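Long-range contacts in Exo-arabinanase (Penicillium chrysogenum, PDB 3A72), which hydrolyses alpha-1,5-linked L-arabinan as an exo-acting glycoside hydrolase, probably releasing arabinobiose from the chain end: residues A49-I54 / I67-D72; L101-S106 / T114-Y119; I283-T288 / Y314-R319. All blocks are in the same frame, centred on the assembly; numbering follows the deposited sequence.

Contact 1: residues A49-I54 / I67-D72; sequences AVYFPI and ISRVHD
Arg69 crosses obliquely over the Tyr51 ring, touching it from CB to the guanidinium. Its CB is 3.8 Å from Tyr51 CD1, and CG sits next to both CD1 and CE1. CD comes over one face, offset toward the rim, in a CH-pi contact that puts it 3.8 Å from the centroid of the Tyr51 ring and 22° off the normal. NE then passes CE1 and CZ, and Arg69 CZ ends 3.5 Å from Tyr51 OH, which stands over the centre of the guanidinium face. The chain is extended from CG to NE, and the guanidinium plane ends 4° from that of the ring. Glu66 forms a salt bridge with Arg69 NE beside this layer. The backbones beneath belong to the third and fourth strands, 52-57 and 65-70, of a four-stranded antiparallel blade of the six-bladed beta-propeller. Phe52 and Val70 are a hydrogen-bonded pair, with the nearly straight bond from Val70 N to Phe52 O at 2.8 Å. At Ile54 a classic beta bulge sets Ile67 and Ser68 against one residue: Ile67 N gives Ile54 O a bond of 2.9 Å, whereas that from Ser68 N is weak. On the face of the blade carrying Ile54, Ser68 and Val70, Ile54 CG1 meets Val70 CG2 at 4.0 Å, and Trp128 packs on both residues. Ser68 OG touches Ile54 CB but bonds to Gly125 O and Trp128 NE1. Past the strand ends, one water joins Ala49 O to His71 ND1, lying in the imidazole plane, and another takes the N-H of Asp72 and donates to Val50 O at 2.7 Å.

Contact 2: residues L101-S106 / T114-Y119; sequences LLAGSS and TDIVLY
Leu101 and Leu118 meet through CB and CD1, 4.0 Å apart, at one end of the hairpin formed by the two middle strands of a propeller blade. Leu118 CG is anti to its backbone N (chi1 -171°), and the next turn of the chain (chi2 69°) brings CD1 back across the strand gap, against both Leu101 CB and Leu102 O. Ala103 and Ile116 project from the same face of the hairpin as Leu118. The small Ala103 leaves its CB between Leu118 CD1 and Ile116 CG2, the latter at 4.4 Å, and this face packs on Pro152 and neighbouring residues of strand 149-157 in the next blade. Leu102, Val117 and Tyr119 project from the other face. Val117 CG2 lies in plane at the edge of the Tyr119 ring and also rests against the opposite strand, 3.5 Å from Gly104 O. Tyr119 turns its ring away from Leu102, and its OH bonds to Thr73. Backbone bonds hold this register in pairs: Tyr119 N to Leu102 O is almost straight, while Gly104 N reaches Val117 O in the carbonyl plane but with a more bent N-H. The close pairing extends to carbon donors, with Ala103 CA 3.1 Å from Val117 O. At the far end Ser106 N bonds Asp115 O at 2.8 Å, and Ser105, on the Ala103 face, has OG opposite its own N (chi1 -169°), where it accepts a weak bond from Asp115 N at 3.4 Å.

Contact 3: residues I283-T288 / Y314-R319; sequences IVSSGT and YTRALR
Ser285 OG is gripped from the side by two nitrogens of Arg316: NE at 3.0 Å and NH2 at 3.2 Å. The oxygen lies near the guanidinium plane, so both N-H groups converge on a single atom, each bond clearly bent (149° and 140°). The arginine chain runs out straight from CB and then bends at chi3 (67°), which turns this edge toward the serine. Next to the grip, Leu318 drives its CD1 branch against strand 283-285: CD1 is 3.5 Å from Ile283 O, meets Ile283 CG2 at 4.0 Å, and also touches Ser285 CB. Leu292 and Val271 help enclose the leucine. This is the seam between two propeller blades, where side chains rather than backbone bonds join strand 281-285 of one blade to strand 317-320 of the next. Beside the grip a water bridges the segments, accepting from Ser285 OG at 2.9 Å and donating to Arg316 O. The packing is looser farther along, where partly exposed Gly287 only approaches the loop before strand 317-320, with Gly287 O 4.2 Å from Tyr314 N. Tyr314 points its side chain away from this seam into the glycan pocket, where it touches a bound arabinofuranose. Arg316 itself is buried, and its NH1 bonds to Gly290 O and Glu311 O. With neutral oxygens gathered round its guanidinium, the buried positive charge is probably stabilised by the dipoles of the carbonyl groups and the serine hydroxyl that accept from it, and Ser285, accepting twice and donating to water, has its hydroxyl rotation fixed.

In the fold
The three contacts come in series along the chain and sample different depths of the six-bladed propeller. Contact 1 pairs the third and fourth strands of the blade 23-70, and contact 2 the two middle strands of the next, 82-137. Their centres are about 12 Å apart and they touch: Phe52 and Val70 pack on Leu102 and Tyr119, and Asp72 OD2 probably hydrogen-bonds Ser106 OG. Contact 3 lies about 23 Å from contact 1 and about 21 Å from contact 2, centre to centre, and touches neither. It joins blade 269-306 to the blade completed by the N-terminal strand 6-10. Contacts 1 and 2 thus build blades and their interface, while contact 3 reaches the sugar pocket.

Contact 1: residues A49-I54 / I67-D72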
loop_
_atom_site.group_PDB
_atom_site.type_symbol
_atom_site.label_atom_id
_atom_site.label_comp_id
_atom_site.label_asym_id
_atom_site.label_seq_id
_atom_site.Cartn_x
_atom_site.Cartn_y
_atom_site.Cartn_z
ATOM N N ALA A 49 -3.645 -6.623 -22.795
ATOM C CA ALA A 49 -3.033 -6.828 -21.475
ATOM C C ALA A 49 -3.666 -5.897 -20.415
ATOM O O ALA A 49 -4.030 -4.751 -20.697
ATOM C CB ALA A 49 -1.537 -6.566 -21.537
ATOM N N VAL A 50 -3.769 -6.416 -19.196
ATOM C CA VAL A 50 -4.337 -5.628 -18.101
ATOM C C VAL A 50 -3.505 -4.353 -17.857
ATOM O O VAL A 50 -2.313 -4.245 -18.169
ATOM C CB VAL A 50 -4.471 -6.463 -16.820
ATOM C CG1 VAL A 50 -5.539 -7.538 -16.970
ATOM C CG2 VAL A 50 -3.111 -7.049 -16.373
ATOM N N TYR A 51 -4.204 -3.368 -17.266
ATOM C CA TYR A 51 -3.668 -2.050 -17.001
ATOM C C TYR A 51 -4.120 -1.591 -15.629
ATOM O O TYR A 51 -5.055 -2.168 -15.042
ATOM C CB TYR A 51 -4.151 -1.033 -18.127
ATOM C CG TYR A 51 -5.672 -1.034 -18.204
ATOM C CD1 TYR A 51 -6.476 -0.294 -17.343
ATOM C CD2 TYR A 51 -6.335 -1.803 -19.128
ATOM C CE1 TYR A 51 -7.841 -0.311 -17.378
ATOM C CE2 TYR A 51 -7.716 -1.835 -19.182
ATOM C CZ TYR A 51 -8.471 -1.083 -18.300
ATOM O OH TYR A 51 -9.836 -1.136 -18.375
ATOM N N PHE A 52 -3.541 -0.511 -15.126
ATOM C CA PHE A 52 -4.030 0.137 -13.909
ATOM C C PHE A 52 -4.859 1.381 -14.255
ATOM O O PHE A 52 -4.325 2.324 -14.818
ATOM C CB PHE A 52 -2.908 0.519 -12.978
ATOM C CG PHE A 52 -2.116 -0.635 -12.407
ATOM C CD1 PHE A 52 -2.747 -1.739 -11.826
ATOM C CD2 PHE A 52 -0.727 -0.605 -12.428
ATOM C CE1 PHE A 52 -1.984 -2.783 -11.298
ATOM C CE2 PHE A 52 0.019 -1.620 -11.878
ATOM C CZ PHE A 52 -0.619 -2.714 -11.319
ATOM N N PRO A 53 -6.150 1.380 -13.939
ATOM C CA PRO A 53 -6.989 2.553 -14.208
ATOM C C PRO A 53 -6.690 3.636 -13.186
ATOM O O PRO A 53 -6.383 3.338 -12.060
ATOM C CB PRO A 53 -8.407 2.036 -14.042
ATOM C CG PRO A 53 -8.276 0.895 -13.098
ATOM C CD PRO A 53 -6.918 0.276 -13.336
ATOM N N ILE A 54 -6.853 4.895 -13.626
ATOM C CA ILE A 54 -6.655 6.045 -12.732
ATOM C C ILE A 54 -7.951 6.809 -12.703
ATOM O O ILE A 54 -8.358 7.378 -13.736
ATOM C CB ILE A 54 -5.493 6.913 -13.193
ATOM C CG1 ILE A 54 -4.191 6.165 -13.367
ATOM C CG2 ILE A 54 -5.316 8.103 -12.251
ATOM C CD1 ILE A 54 -3.617 5.572 -12.116
ATOM N N ILE A 67 -9.660 9.079 -15.618
ATOM C CA ILE A 67 -8.889 10.070 -16.334
ATOM C C ILE A 67 -7.783 9.496 -17.212
ATOM O O ILE A 67 -7.396 10.133 -18.178
ATOM C CB ILE A 67 -8.323 11.156 -15.408
ATOM C CG1 ILE A 67 -7.341 10.665 -14.352
ATOM C CG2 ILE A 67 -9.463 11.913 -14.733
ATOM C CD1 ILE A 67 -6.506 11.783 -13.714
ATOM N N SER A 68 -7.272 8.315 -16.898
ATOM C CA SER A 68 -6.176 7.698 -17.685
ATOM C C SER A 68 -6.089 6.234 -17.257
ATOM O O SER A 68 -6.750 5.779 -16.314
ATOM C CB SER A 68 -4.872 8.406 -17.486
ATOM O OG SER A 68 -4.431 8.248 -16.129
ATOM N N ARG A 69 -5.240 5.525 -17.995
ATOM C CA ARG A 69 -4.849 4.154 -17.689
ATOM C C ARG A 69 -3.352 3.998 -17.850
ATOM O O ARG A 69 -2.783 4.580 -18.798
ATOM C CB ARG A 69 -5.590 3.164 -18.625
ATOM C CG ARG A 69 -7.078 3.183 -18.445
ATOM C CD ARG A 69 -7.757 2.399 -19.567
ATOM N NE ARG A 69 -9.173 2.458 -19.350
ATOM C CZ ARG A 69 -10.109 1.886 -20.066
ATOM N NH1 ARG A 69 -9.730 1.128 -21.078
ATOM N NH2 ARG A 69 -11.372 2.036 -19.749
ATOM N N VAL A 70 -2.728 3.261 -16.944
ATOM C CA VAL A 70 -1.290 2.980 -17.054
ATOM C C VAL A 70 -1.167 1.593 -17.670
ATOM O O VAL A 70 -1.556 0.584 -17.063
ATOM C CB VAL A 70 -0.568 3.095 -15.726
ATOM C CG1 VAL A 70 0.951 3.090 -15.991
ATOM C CG2 VAL A 70 -0.975 4.389 -14.971
ATOM N N HIS A 71 -0.638 1.555 -18.908
ATOM C CA HIS A 71 -0.465 0.317 -19.640
ATOM C C HIS A 71 0.993 -0.155 -19.558
ATOM O O HIS A 71 1.929 0.618 -19.352
ATOM C CB HIS A 71 -0.814 0.527 -21.108
ATOM C CG HIS A 71 -2.205 0.906 -21.358
ATOM N ND1 HIS A 71 -3.236 0.035 -21.522
ATOM C CD2 HIS A 71 -2.737 2.137 -21.483
ATOM C CE1 HIS A 71 -4.375 0.751 -21.732
ATOM N NE2 HIS A 71 -4.094 1.996 -21.723
ATOM N N ASP A 72 1.133 -1.489 -19.759
ATOM C CA ASP A 72 2.451 -2.115 -19.708
ATOM C C ASP A 72 3.176 -1.928 -21.019
ATOM O O ASP A 72 3.273 -2.821 -21.872
ATOM C CB ASP A 72 2.322 -3.591 -19.381
ATOM C CG ASP A 72 3.691 -4.238 -19.104
ATOM O OD1 ASP A 72 4.732 -3.554 -19.263
ATOM O OD2 ASP A 72 3.676 -5.443 -18.738
HETATM O O HOH W 1 -4.288 -2.685 -22.316
HETATM O O HOH W 2 -1.273 -2.888 -20.301
#

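Contact 2: residues L101-S106 / T114-Y119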
loop_
_atom_site.group_PDB
_atom_site.type_symbol
_atom_site.label_atom_id
_atom_site.label_comp_id
_atom_site.label_asym_id
_atom_site.label_seq_id
_atom_site.Cartn_x
_atom_site.Cartn_y
_atom_site.Cartn_z
ATOM N N LEU A 101 4.050 9.393 -9.458
ATOM C CA LEU A 101 4.608 8.094 -9.751
ATOM C C LEU A 101 3.566 6.993 -9.543
ATOM O O LEU A 101 2.710 7.074 -8.662
ATOM C CB LEU A 101 5.813 7.799 -8.875
ATOM C CG LEU A 101 6.927 8.836 -8.953
ATOM C CD1 LEU A 101 8.035 8.518 -7.965
ATOM C CD2 LEU A 101 7.477 8.905 -10.385
ATOM N N LEU A 102 3.706 5.953 -10.340
ATOM C CA LEU A 102 3.018 4.687 -10.104
ATOM C C LEU A 102 4.082 3.599 -10.130
ATOM O O LEU A 102 4.817 3.477 -11.143
ATOM C CB LEU A 102 1.896 4.381 -11.096
ATOM C CG LEU A 102 1.201 3.040 -10.839
ATOM C CD1 LEU A 102 -0.270 3.084 -11.109
ATOM C CD2 LEU A 102 1.820 1.902 -11.643
ATOM N N ALA A 103 4.162 2.806 -9.072
ATOM C CA ALA A 103 4.892 1.553 -9.095
ATOM C C ALA A 103 3.880 0.420 -9.138
ATOM O O ALA A 103 2.791 0.523 -8.575
ATOM C CB ALA A 103 5.796 1.403 -7.905
ATOM N N GLY A 104 4.220 -0.706 -9.755
ATOM C CA GLY A 104 3.345 -1.841 -9.754
ATOM C C GLY A 104 3.968 -2.992 -10.490
ATOM O O GLY A 104 5.047 -2.808 -11.104
ATOM N N SER A 105 3.353 -4.172 -10.457
ATOM C CA SER A 105 4.005 -5.356 -10.956
ATOM C C SER A 105 3.455 -5.782 -12.308
ATOM O O SER A 105 2.262 -6.081 -12.478
ATOM C CB SER A 105 3.885 -6.473 -9.932
ATOM O OG SER A 105 4.738 -7.538 -10.316
ATOM N N SER A 106 4.370 -5.852 -13.280
ATOM C CA SER A 106 4.162 -6.368 -14.621
ATOM C C SER A 106 4.366 -7.859 -14.589
ATOM O O SER A 106 5.430 -8.347 -14.191
ATOM C CB SER A 106 5.209 -5.711 -15.539
ATOM O OG SER A 106 5.269 -6.372 -16.800
ATOM N N THR A 114 7.492 -11.759 -12.112
ATOM C CA THR A 114 7.108 -10.502 -11.469
ATOM C C THR A 114 8.132 -9.430 -11.786
ATOM O O THR A 114 9.323 -9.717 -11.880
ATOM C CB THR A 114 6.957 -10.712 -9.941
ATOM O OG1 THR A 114 8.092 -11.457 -9.448
ATOM C CG2 THR A 114 5.698 -11.446 -9.596
ATOM N N ASP A 115 7.695 -8.195 -11.952
ATOM C CA ASP A 115 8.586 -7.109 -12.306
ATOM C C ASP A 115 7.962 -5.811 -11.818
ATOM O O ASP A 115 7.002 -5.299 -12.425
ATOM C CB ASP A 115 8.820 -7.083 -13.800
ATOM C CG ASP A 115 9.756 -6.064 -14.303
ATOM O OD1 ASP A 115 10.384 -5.308 -13.565
ATOM O OD2 ASP A 115 9.932 -6.008 -15.582
ATOM N N ILE A 116 8.476 -5.289 -10.719
ATOM C CA ILE A 116 8.007 -4.010 -10.171
ATOM C C ILE A 116 8.633 -2.920 -11.004
ATOM O O ILE A 116 9.877 -2.748 -10.994
ATOM C CB ILE A 116 8.337 -3.864 -8.685
ATOM C CG1 ILE A 116 7.663 -4.944 -7.867
ATOM C CG2 ILE A 116 7.953 -2.475 -8.217
ATOM C CD1 ILE A 116 8.154 -5.014 -6.427
ATOM N N VAL A 117 7.784 -2.206 -11.723
ATOM C CA VAL A 117 8.159 -1.132 -12.650
ATOM C C VAL A 117 7.637 0.202 -12.119
ATOM O O VAL A 117 6.688 0.259 -11.334
ATOM C CB VAL A 117 7.652 -1.429 -14.050
ATOM C CG1 VAL A 117 8.365 -2.651 -14.638
ATOM C CG2 VAL A 117 6.140 -1.546 -14.139
ATOM N N LEU A 118 8.280 1.263 -12.570
ATOM C CA LEU A 118 8.009 2.631 -12.182
ATOM C C LEU A 118 7.634 3.462 -13.414
ATOM O O LEU A 118 8.425 3.536 -14.357
ATOM C CB LEU A 118 9.226 3.264 -11.454
ATOM C CG LEU A 118 8.965 4.619 -10.833
ATOM C CD1 LEU A 118 8.042 4.532 -9.668
ATOM C CD2 LEU A 118 10.301 5.254 -10.455
ATOM N N TYR A 119 6.462 4.083 -13.368
ATOM C CA TYR A 119 5.930 5.011 -14.350
ATOM C C TYR A 119 5.793 6.388 -13.697
ATOM O O TYR A 119 5.580 6.535 -12.500
ATOM C CB TYR A 119 4.534 4.531 -14.854
ATOM C CG TYR A 119 4.689 3.486 -15.939
ATOM C CD1 TYR A 119 4.510 3.812 -17.262
ATOM C CD2 TYR A 119 5.047 2.170 -15.659
ATOM C CE1 TYR A 119 4.652 2.886 -18.268
ATOM C CE2 TYR A 119 5.237 1.228 -16.643
ATOM C CZ TYR A 119 5.035 1.584 -17.958
ATOM O OH TYR A 119 5.274 0.614 -18.923
#

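Contact 3: residues I283-T288 / Y314-R319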
loop_
_atom_site.group_PDB
_atom_site.type_symbol
_atom_site.label_atom_id
_atom_site.label_comp_id
_atom_site.label_asym_id
_atom_site.label_seq_id
_atom_site.Cartn_x
_atom_site.Cartn_y
_atom_site.Cartn_z
ATOM N N ILE A 283 -3.377 5.742 12.599
ATOM C CA ILE A 283 -4.598 4.990 12.265
ATOM C C ILE A 283 -4.174 3.823 11.398
ATOM O O ILE A 283 -3.463 4.013 10.386
ATOM C CB ILE A 283 -5.613 5.887 11.586
ATOM C CG1 ILE A 283 -5.874 7.154 12.386
ATOM C CG2 ILE A 283 -6.920 5.085 11.340
ATOM C CD1 ILE A 283 -6.801 8.125 11.679
ATOM N N VAL A 284 -4.574 2.616 11.786
ATOM C CA VAL A 284 -4.220 1.386 11.125
ATOM C C VAL A 284 -5.470 0.610 10.731
ATOM O O VAL A 284 -6.464 0.515 11.493
ATOM C CB VAL A 284 -3.314 0.521 12.039
ATOM C CG1 VAL A 284 -3.234 -0.961 11.599
ATOM C CG2 VAL A 284 -1.929 1.126 12.090
ATOM N N SER A 285 -5.422 0.031 9.530
ATOM C CA SER A 285 -6.382 -0.946 9.051
ATOM C C SER A 285 -5.662 -2.282 8.853
ATOM O O SER A 285 -4.463 -2.327 8.551
ATOM C CB SER A 285 -6.964 -0.478 7.711
ATOM O OG SER A 285 -7.891 -1.383 7.163
ATOM N N SER A 286 -6.412 -3.366 8.985
ATOM C CA SER A 286 -6.010 -4.688 8.592
ATOM C C SER A 286 -6.898 -5.138 7.414
ATOM O O SER A 286 -7.854 -4.480 7.062
ATOM C CB SER A 286 -6.147 -5.721 9.706
ATOM O OG SER A 286 -7.535 -6.042 9.837
ATOM N N GLY A 287 -6.549 -6.293 6.829
ATOM C CA GLY A 287 -7.375 -6.834 5.746
ATOM C C GLY A 287 -8.551 -7.651 6.248
ATOM O O GLY A 287 -9.383 -8.081 5.422
ATOM N N THR A 288 -8.629 -7.948 7.534
ATOM C CA THR A 288 -9.625 -8.892 8.051
ATOM C C THR A 288 -10.743 -8.189 8.786
ATOM O O THR A 288 -11.875 -8.623 8.747
ATOM C CB THR A 288 -8.923 -9.916 8.971
ATOM O OG1 THR A 288 -7.884 -10.532 8.214
ATOM C CG2 THR A 288 -9.883 -11.017 9.440
ATOM N N TYR A 314 -9.222 -6.522 1.487
ATOM C CA TYR A 314 -7.815 -6.845 1.392
ATOM C C TYR A 314 -6.981 -5.581 1.136
ATOM O O TYR A 314 -7.286 -4.785 0.233
ATOM C CB TYR A 314 -7.607 -7.796 0.241
ATOM C CG TYR A 314 -6.182 -8.310 0.042
ATOM C CD1 TYR A 314 -5.531 -9.023 1.027
ATOM C CD2 TYR A 314 -5.536 -8.071 -1.134
ATOM C CE1 TYR A 314 -4.256 -9.477 0.875
ATOM C CE2 TYR A 314 -4.266 -8.578 -1.359
ATOM C CZ TYR A 314 -3.631 -9.291 -0.355
ATOM O OH TYR A 314 -2.387 -9.839 -0.584
ATOM N N THR A 315 -5.921 -5.411 1.960
ATOM C CA THR A 315 -5.066 -4.228 1.942
ATOM C C THR A 315 -5.839 -2.910 1.766
ATOM O O THR A 315 -5.462 -2.002 1.041
ATOM C CB THR A 315 -3.890 -4.415 0.945
ATOM O OG1 THR A 315 -2.877 -3.414 1.262
ATOM C CG2 THR A 315 -4.207 -4.331 -0.505
ATOM N N ARG A 316 -6.949 -2.824 2.513
ATOM C CA ARG A 316 -7.765 -1.621 2.539
ATOM C C ARG A 316 -6.886 -0.421 2.810
ATOM O O ARG A 316 -6.063 -0.437 3.724
ATOM C CB ARG A 316 -8.879 -1.796 3.580
ATOM C CG ARG A 316 -9.915 -0.699 3.572
ATOM C CD ARG A 316 -11.065 -0.985 4.516
ATOM N NE ARG A 316 -10.590 -0.942 5.896
ATOM C CZ ARG A 316 -11.382 -1.007 6.952
ATOM N NH1 ARG A 316 -12.704 -1.043 6.820
ATOM N NH2 ARG A 316 -10.871 -1.007 8.191
ATOM N N ALA A 317 -7.057 0.624 1.996
ATOM C CA ALA A 317 -6.137 1.758 1.961
ATOM C C ALA A 317 -6.703 2.926 2.722
ATOM O O ALA A 317 -7.890 3.256 2.653
ATOM C CB ALA A 317 -5.846 2.157 0.526
ATOM N N LEU A 318 -5.847 3.605 3.492
ATOM C CA LEU A 318 -6.201 4.770 4.285
ATOM C C LEU A 318 -5.451 5.989 3.751
ATOM O O LEU A 318 -4.296 5.892 3.311
ATOM C CB LEU A 318 -5.791 4.585 5.745
ATOM C CG LEU A 318 -6.347 3.366 6.470
ATOM C CD1 LEU A 318 -5.825 3.314 7.892
ATOM C CD2 LEU A 318 -7.866 3.378 6.437
ATOM N N ARG A 319 -6.049 7.168 3.898
ATOM C CA ARG A 319 -5.355 8.416 3.592
ATOM C C ARG A 319 -5.938 9.537 4.461
ATOM O O ARG A 319 -7.134 9.771 4.463
ATOM C CB ARG A 319 -5.421 8.780 2.142
ATOM C CG ARG A 319 -4.620 10.022 1.823
ATOM C CD ARG A 319 -4.357 10.228 0.344
ATOM N NE ARG A 319 -3.491 9.171 -0.169
ATOM C CZ ARG A 319 -2.164 9.098 0.041
ATOM N NH1 ARG A 319 -1.530 10.024 0.706
ATOM N NH2 ARG A 319 -1.527 8.068 -0.440
HETATM O O HOH W 3 -5.834 -2.568 5.581
#